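Local coordinates for trehalose synthase regulatory protein (Candida albicans, PDB 5HUS), which probably regulates trehalose synthesis in this yeast, and has a C-terminal domain related to the trehalose-phosphate phosphatases of the HAD superfamily, at residues I23-E28 / E299-L304; G55-L60 / P90-I95. One frame throughout, in Å; residues are numbered along the deposited sequence.

Contact 1 of 2, residues I23-E28 / E299-L304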
loop_
_atom_site.group_PDB
_atom_site.type_symbol
_atom_site.label_atom_id
_atom_site.label_comp_id
_atom_site.label_asym_id
_atom_site.label_seq_id
_atom_site.Cartn_x
_atom_site.Cartn_y
_atom_site.Cartn_z
ATOM N N ILE A 23 12.393 2.277 -2.573
ATOM C CA ILE A 23 11.925 1.031 -1.988
ATOM C C ILE A 23 10.596 1.268 -1.303
ATOM O O ILE A 23 10.481 2.148 -0.456
ATOM C CB ILE A 23 12.944 0.462 -0.981
ATOM C CG1 ILE A 23 14.251 0.113 -1.712
ATOM C CG2 ILE A 23 12.373 -0.751 -0.272
ATOM C CD1 ILE A 23 15.396 -0.297 -0.807
ATOM N N ILE A 24 9.588 0.503 -1.703
ATOM C CA ILE A 24 8.251 0.647 -1.139
ATOM C C ILE A 24 7.861 -0.658 -0.470
ATOM O O ILE A 24 7.814 -1.709 -1.113
ATOM C CB ILE A 24 7.222 1.040 -2.228
ATOM C CG1 ILE A 24 7.580 2.423 -2.783
ATOM C CG2 ILE A 24 5.802 1.026 -1.661
ATOM C CD1 ILE A 24 6.848 2.795 -4.035
ATOM N N LEU A 25 7.632 -0.591 0.842
ATOM C CA LEU A 25 7.339 -1.780 1.632
ATOM C C LEU A 25 5.902 -1.756 2.140
ATOM O O LEU A 25 5.544 -0.912 2.965
ATOM C CB LEU A 25 8.311 -1.886 2.810
ATOM C CG LEU A 25 9.799 -1.830 2.443
ATOM C CD1 LEU A 25 10.682 -1.940 3.694
ATOM C CD2 LEU A 25 10.122 -2.932 1.445
ATOM N N ALA A 26 5.083 -2.677 1.638
ATOM C CA ALA A 26 3.708 -2.827 2.116
ATOM C C ALA A 26 3.705 -3.812 3.265
ATOM O O ALA A 26 3.669 -5.023 3.056
ATOM C CB ALA A 26 2.781 -3.295 0.991
ATOM N N LEU A 27 3.757 -3.283 4.480
ATOM C CA LEU A 27 3.892 -4.107 5.677
ATOM C C LEU A 27 2.789 -3.803 6.673
ATOM O O LEU A 27 2.292 -2.681 6.739
ATOM C CB LEU A 27 5.251 -3.877 6.335
ATOM C CG LEU A 27 6.502 -4.107 5.492
ATOM C CD1 LEU A 27 7.745 -3.694 6.256
ATOM C CD2 LEU A 27 6.589 -5.565 5.066
ATOM N N GLU A 28 2.413 -4.813 7.449
ATOM C CA GLU A 28 1.479 -4.619 8.549
ATOM C C GLU A 28 2.259 -4.138 9.767
ATOM O O GLU A 28 3.042 -4.889 10.342
ATOM C CB GLU A 28 0.736 -5.917 8.862
ATOM C CG GLU A 28 -0.113 -6.439 7.717
ATOM C CD GLU A 28 -1.454 -5.734 7.613
ATOM O OE1 GLU A 28 -2.320 -5.971 8.485
ATOM O OE2 GLU A 28 -1.644 -4.945 6.664
ATOM N N GLU A 299 13.644 -11.951 7.509
ATOM C CA GLU A 299 14.494 -12.337 6.397
ATOM C C GLU A 299 14.482 -11.259 5.319
ATOM O O GLU A 299 15.526 -10.917 4.756
ATOM C CB GLU A 299 14.050 -13.675 5.807
ATOM C CG GLU A 299 15.003 -14.188 4.733
ATOM C CD GLU A 299 14.526 -15.470 4.093
ATOM O OE1 GLU A 299 13.335 -15.815 4.261
ATOM O OE2 GLU A 299 15.344 -16.133 3.419
ATOM N N LEU A 300 13.296 -10.725 5.046
ATOM C CA LEU A 300 13.148 -9.646 4.079
ATOM C C LEU A 300 13.994 -8.441 4.474
ATOM O O LEU A 300 14.766 -7.930 3.668
ATOM C CB LEU A 300 11.680 -9.234 3.957
ATOM C CG LEU A 300 11.385 -7.998 3.105
ATOM C CD1 LEU A 300 11.689 -8.272 1.646
ATOM C CD2 LEU A 300 9.932 -7.562 3.281
ATOM N N LEU A 301 13.847 -7.995 5.718
ATOM C CA LEU A 301 14.526 -6.784 6.169
ATOM C C LEU A 301 16.042 -6.988 6.262
ATOM O O LEU A 301 16.818 -6.070 5.996
ATOM C CB LEU A 301 13.957 -6.317 7.513
ATOM C CG LEU A 301 12.468 -5.953 7.493
ATOM C CD1 LEU A 301 11.993 -5.431 8.845
ATOM C CD2 LEU A 301 12.180 -4.939 6.395
ATOM N N CYS A 302 16.465 -8.193 6.626
ATOM C CA CYS A 302 17.894 -8.482 6.721
ATOM C C CYS A 302 18.566 -8.401 5.352
ATOM O O CYS A 302 19.691 -7.913 5.227
ATOM C CB CYS A 302 18.120 -9.854 7.352
ATOM S SG CYS A 302 17.908 -9.852 9.150
ATOM N N ILE A 303 17.863 -8.858 4.323
ATOM C CA ILE A 303 18.367 -8.750 2.961
ATOM C C ILE A 303 18.418 -7.288 2.518
ATOM O O ILE A 303 19.425 -6.833 1.977
ATOM C CB ILE A 303 17.506 -9.560 1.975
ATOM C CG1 ILE A 303 17.673 -11.059 2.238
ATOM C CG2 ILE A 303 17.892 -9.231 0.539
ATOM C CD1 ILE A 303 16.666 -11.931 1.510
ATOM N N LEU A 304 17.339 -6.546 2.764
ATOM C CA LEU A 304 17.283 -5.139 2.370
ATOM C C LEU A 304 18.301 -4.277 3.113
ATOM O O LEU A 304 18.677 -3.206 2.641
ATOM C CB LEU A 304 15.880 -4.567 2.600
ATOM C CG LEU A 304 14.723 -5.181 1.820
ATOM C CD1 LEU A 304 13.429 -4.476 2.224
ATOM C CD2 LEU A 304 14.951 -5.078 0.322
#
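Leu25 and Leu304 meet here with no ring, amide or carboxylate between them: every group that touches across residues 23-28 and 299-304 is a branched aliphatic end. Flat groups border the contact from outside: the ring of Phe6 touches Leu300, that of Phe11 touches Leu304, and Trp14 touches Ile23. The branched ends of Leu25 and Leu304 meet head on. The methyl CD1 of Leu304 faces both branches of Leu25, lying 3.7 Å from Leu25 CD2 and 4.0 Å from Leu25 CD1. Both leucines set CG anti to the carbonyl carbon (chi1 -54° in Leu25, -62° in Leu304), which turns the two forks toward one another. One turn back along the helix the packing is looser: CD2 of Leu301 approaches CD1 of Leu25 at 4.3 Å. Farther along the chain, beyond the strand, CD2 of Leu27 meets CD2 of Leu300, also at 4.3 Å. Leu25 and Leu27, two residues apart, both point at the helix, as does Ile23, whereas the alternating Ile24 and Ala26 do not; Leu300, Leu301 and Leu304 form one stripe on the helix. Strand 20-26 lies inside the mixed sheet, its backbone bonded to strand 69-74 through Ile23 and Leu25 and to strand 243-250 through Ile24. The contact thus seats the C-terminal helix on the middle of the HAD-like sheet. With no polar partner to fix direction across it, the contact probably owes its stability to the burial of leucine side chains and the fit of their methyl groups.

Contact 2 of 2, residues G55-L60 / P90-I95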
loop_
_atom_site.group_PDB
_atom_site.type_symbol
_atom_site.label_atom_id
_atom_site.label_comp_id
_atom_site.label_asym_id
_atom_site.label_seq_id
_atom_site.Cartn_x
_atom_site.Cartn_y
_atom_site.Cartn_z
ATOM N N GLY A 55 11.245 -1.614 15.457
ATOM C CA GLY A 55 11.863 -2.797 14.892
ATOM C C GLY A 55 12.169 -2.638 13.415
ATOM O O GLY A 55 13.236 -3.027 12.944
ATOM N N LEU A 56 11.222 -2.060 12.685
ATOM C CA LEU A 56 11.382 -1.789 11.261
ATOM C C LEU A 56 12.573 -0.880 10.994
ATOM O O LEU A 56 13.393 -1.158 10.122
ATOM C CB LEU A 56 10.106 -1.153 10.697
ATOM C CG LEU A 56 10.176 -0.677 9.248
ATOM C CD1 LEU A 56 10.431 -1.859 8.322
ATOM C CD2 LEU A 56 8.901 0.063 8.859
ATOM N N VAL A 57 12.665 0.206 11.758
ATOM C CA VAL A 57 13.731 1.183 11.580
ATOM C C VAL A 57 15.078 0.577 11.956
ATOM O O VAL A 57 16.062 0.730 11.232
ATOM C CB VAL A 57 13.491 2.448 12.426
ATOM C CG1 VAL A 57 14.631 3.435 12.242
ATOM C CG2 VAL A 57 12.164 3.094 12.063
ATOM N N ARG A 58 15.111 -0.112 13.093
ATOM C CA ARG A 58 16.329 -0.774 13.556
ATOM C C ARG A 58 16.838 -1.769 12.524
ATOM O O ARG A 58 18.014 -1.750 12.156
ATOM C CB ARG A 58 16.083 -1.481 14.891
ATOM C CG ARG A 58 17.252 -2.331 15.378
ATOM C CD ARG A 58 17.015 -2.892 16.784
ATOM N NE ARG A 58 15.924 -3.864 16.836
ATOM C CZ ARG A 58 14.703 -3.596 17.290
ATOM N NH1 ARG A 58 14.408 -2.384 17.743
ATOM N NH2 ARG A 58 13.774 -4.544 17.299
ATOM N N LEU A 59 15.944 -2.624 12.042
ATOM C CA LEU A 59 16.335 -3.676 11.109
ATOM C C LEU A 59 16.717 -3.139 9.732
ATOM O O LEU A 59 17.301 -3.863 8.931
ATOM C CB LEU A 59 15.216 -4.709 10.975
ATOM C CG LEU A 59 15.064 -5.663 12.164
ATOM C CD1 LEU A 59 13.914 -6.626 11.925
ATOM C CD2 LEU A 59 16.360 -6.422 12.421
ATOM N N LEU A 60 16.403 -1.872 9.467
ATOM C CA LEU A 60 16.777 -1.231 8.207
ATOM C C LEU A 60 17.669 -0.010 8.426
ATOM O O LEU A 60 17.691 0.894 7.594
ATOM C CB LEU A 60 15.530 -0.804 7.425
ATOM C CG LEU A 60 14.566 -1.885 6.940
ATOM C CD1 LEU A 60 13.345 -1.252 6.276
ATOM C CD2 LEU A 60 15.265 -2.826 5.980
ATOM N N PRO A 90 11.691 10.156 11.162
ATOM C CA PRO A 90 11.410 10.871 9.916
ATOM C C PRO A 90 12.144 10.290 8.707
ATOM O O PRO A 90 11.855 10.725 7.590
ATOM C CB PRO A 90 11.893 12.294 10.218
ATOM C CG PRO A 90 12.965 12.108 11.232
ATOM C CD PRO A 90 12.495 10.968 12.094
ATOM N N GLN A 91 13.053 9.334 8.910
ATOM C CA GLN A 91 13.796 8.739 7.791
ATOM C C GLN A 91 12.900 7.924 6.869
ATOM O O GLN A 91 13.263 7.658 5.728
ATOM C CB GLN A 91 14.925 7.819 8.271
ATOM C CG GLN A 91 15.739 8.298 9.450
ATOM C CD GLN A 91 15.111 7.898 10.762
ATOM O OE1 GLN A 91 14.155 8.511 11.194
ATOM N NE2 GLN A 91 15.646 6.859 11.397
ATOM N N ILE A 92 11.753 7.498 7.387
ATOM C CA ILE A 92 10.841 6.623 6.659
ATOM C C ILE A 92 9.697 7.414 6.016
ATOM O O ILE A 92 8.949 8.111 6.702
ATOM C CB ILE A 92 10.236 5.545 7.594
ATOM C CG1 ILE A 92 11.346 4.713 8.252
ATOM C CG2 ILE A 92 9.257 4.651 6.843
ATOM C CD1 ILE A 92 10.857 3.405 8.813
ATOM N N GLY A 93 9.559 7.306 4.700
ATOM C CA GLY A 93 8.423 7.905 4.028
ATOM C C GLY A 93 7.160 7.133 4.365
ATOM O O GLY A 93 7.205 5.924 4.631
ATOM N N LEU A 94 6.028 7.830 4.375
ATOM C CA LEU A 94 4.766 7.203 4.738
ATOM C C LEU A 94 3.707 7.357 3.664
ATOM O O LEU A 94 3.518 8.443 3.100
ATOM C CB LEU A 94 4.239 7.789 6.056
ATOM C CG LEU A 94 5.194 7.685 7.256
ATOM C CD1 LEU A 94 4.695 8.543 8.423
ATOM C CD2 LEU A 94 5.387 6.241 7.690
ATOM N N ILE A 95 3.004 6.264 3.391
ATOM C CA ILE A 95 1.832 6.303 2.525
ATOM C C ILE A 95 0.670 5.722 3.333
ATOM O O ILE A 95 0.702 4.551 3.710
ATOM C CB ILE A 95 2.049 5.515 1.220
ATOM C CG1 ILE A 95 3.300 6.013 0.493
ATOM C CG2 ILE A 95 0.852 5.683 0.305
ATOM C CD1 ILE A 95 3.744 5.101 -0.640
#
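Ile92 and Val57 carry most of the buried surface where residues 55-60 and 90-95 meet. The end methyl CD1 of Ile92 lies 3.5 Å from CG2 of Val57, a tight aliphatic contact. Two torsions of Ile92 bring it there: CG1 stands anti to the carbonyl carbon (chi1 -58°) and the chain runs on extended (chi2 -162°), so that CD1 is carried toward the helix. The same methyl also reaches Leu56, 3.9 Å from its CD2 and 4.2 Å from its CG, and so touches two consecutive helix residues. The other branch of Val57 has a different neighbour. Its CG1 is met by the amide nitrogen NE2 of Gln91 at 3.7 Å, a van der Waals contact between a methyl and a polar group, and the two side chains run roughly perpendicular. Gln91 gets there by bending at its second torsion (chi2 87°), which brings the NE2 end of the amide to the valine methyl at the partly exposed border of the contact. The backbones come closest at Val57 and Ile92, whose CA atoms are 7.9 Å apart. Phe86 of helix 79-86 touches both Leu56 and Ile92 and closes the apolar cluster, while Tyr89 lies against Val57. Gly93, the next residue after Ile92, is backbone-bonded to Val71 and Leu73 of strand 69-74. Strands 20-26, 69-74 and 93-96 are parallel neighbours joined through helices, and helix 53-59, in the connection between strands 20-26 and 69-74, packs against the residue leading into strand 93-96: the layered packing of consecutive beta-alpha-beta units in the Rossmann-like fold of HAD proteins.

In the fold
Contacts 1 and 2 lie on the same sheet, with centres 10 Å apart, and touch directly. Leu60, just after helix 53-59, joins them: its CD1 is 3.8 Å from CD1 of Leu25, and its CD2 is 3.6 Å from the carbonyl O of Leu301. Leu59 CD1 likewise meets Leu301 CD1 at 3.8 Å. Leu56 belongs to both neighbourhoods, touching Leu27 and Leu301 besides Ile92, so one apolar layer runs from the C-terminal helix to strand 93-96. In HAD phosphatases the two catalytic aspartates follow the first core strand; Ala26 and Glu28 probably occupy those places here, consistent with a regulatory rather than catalytic subunit.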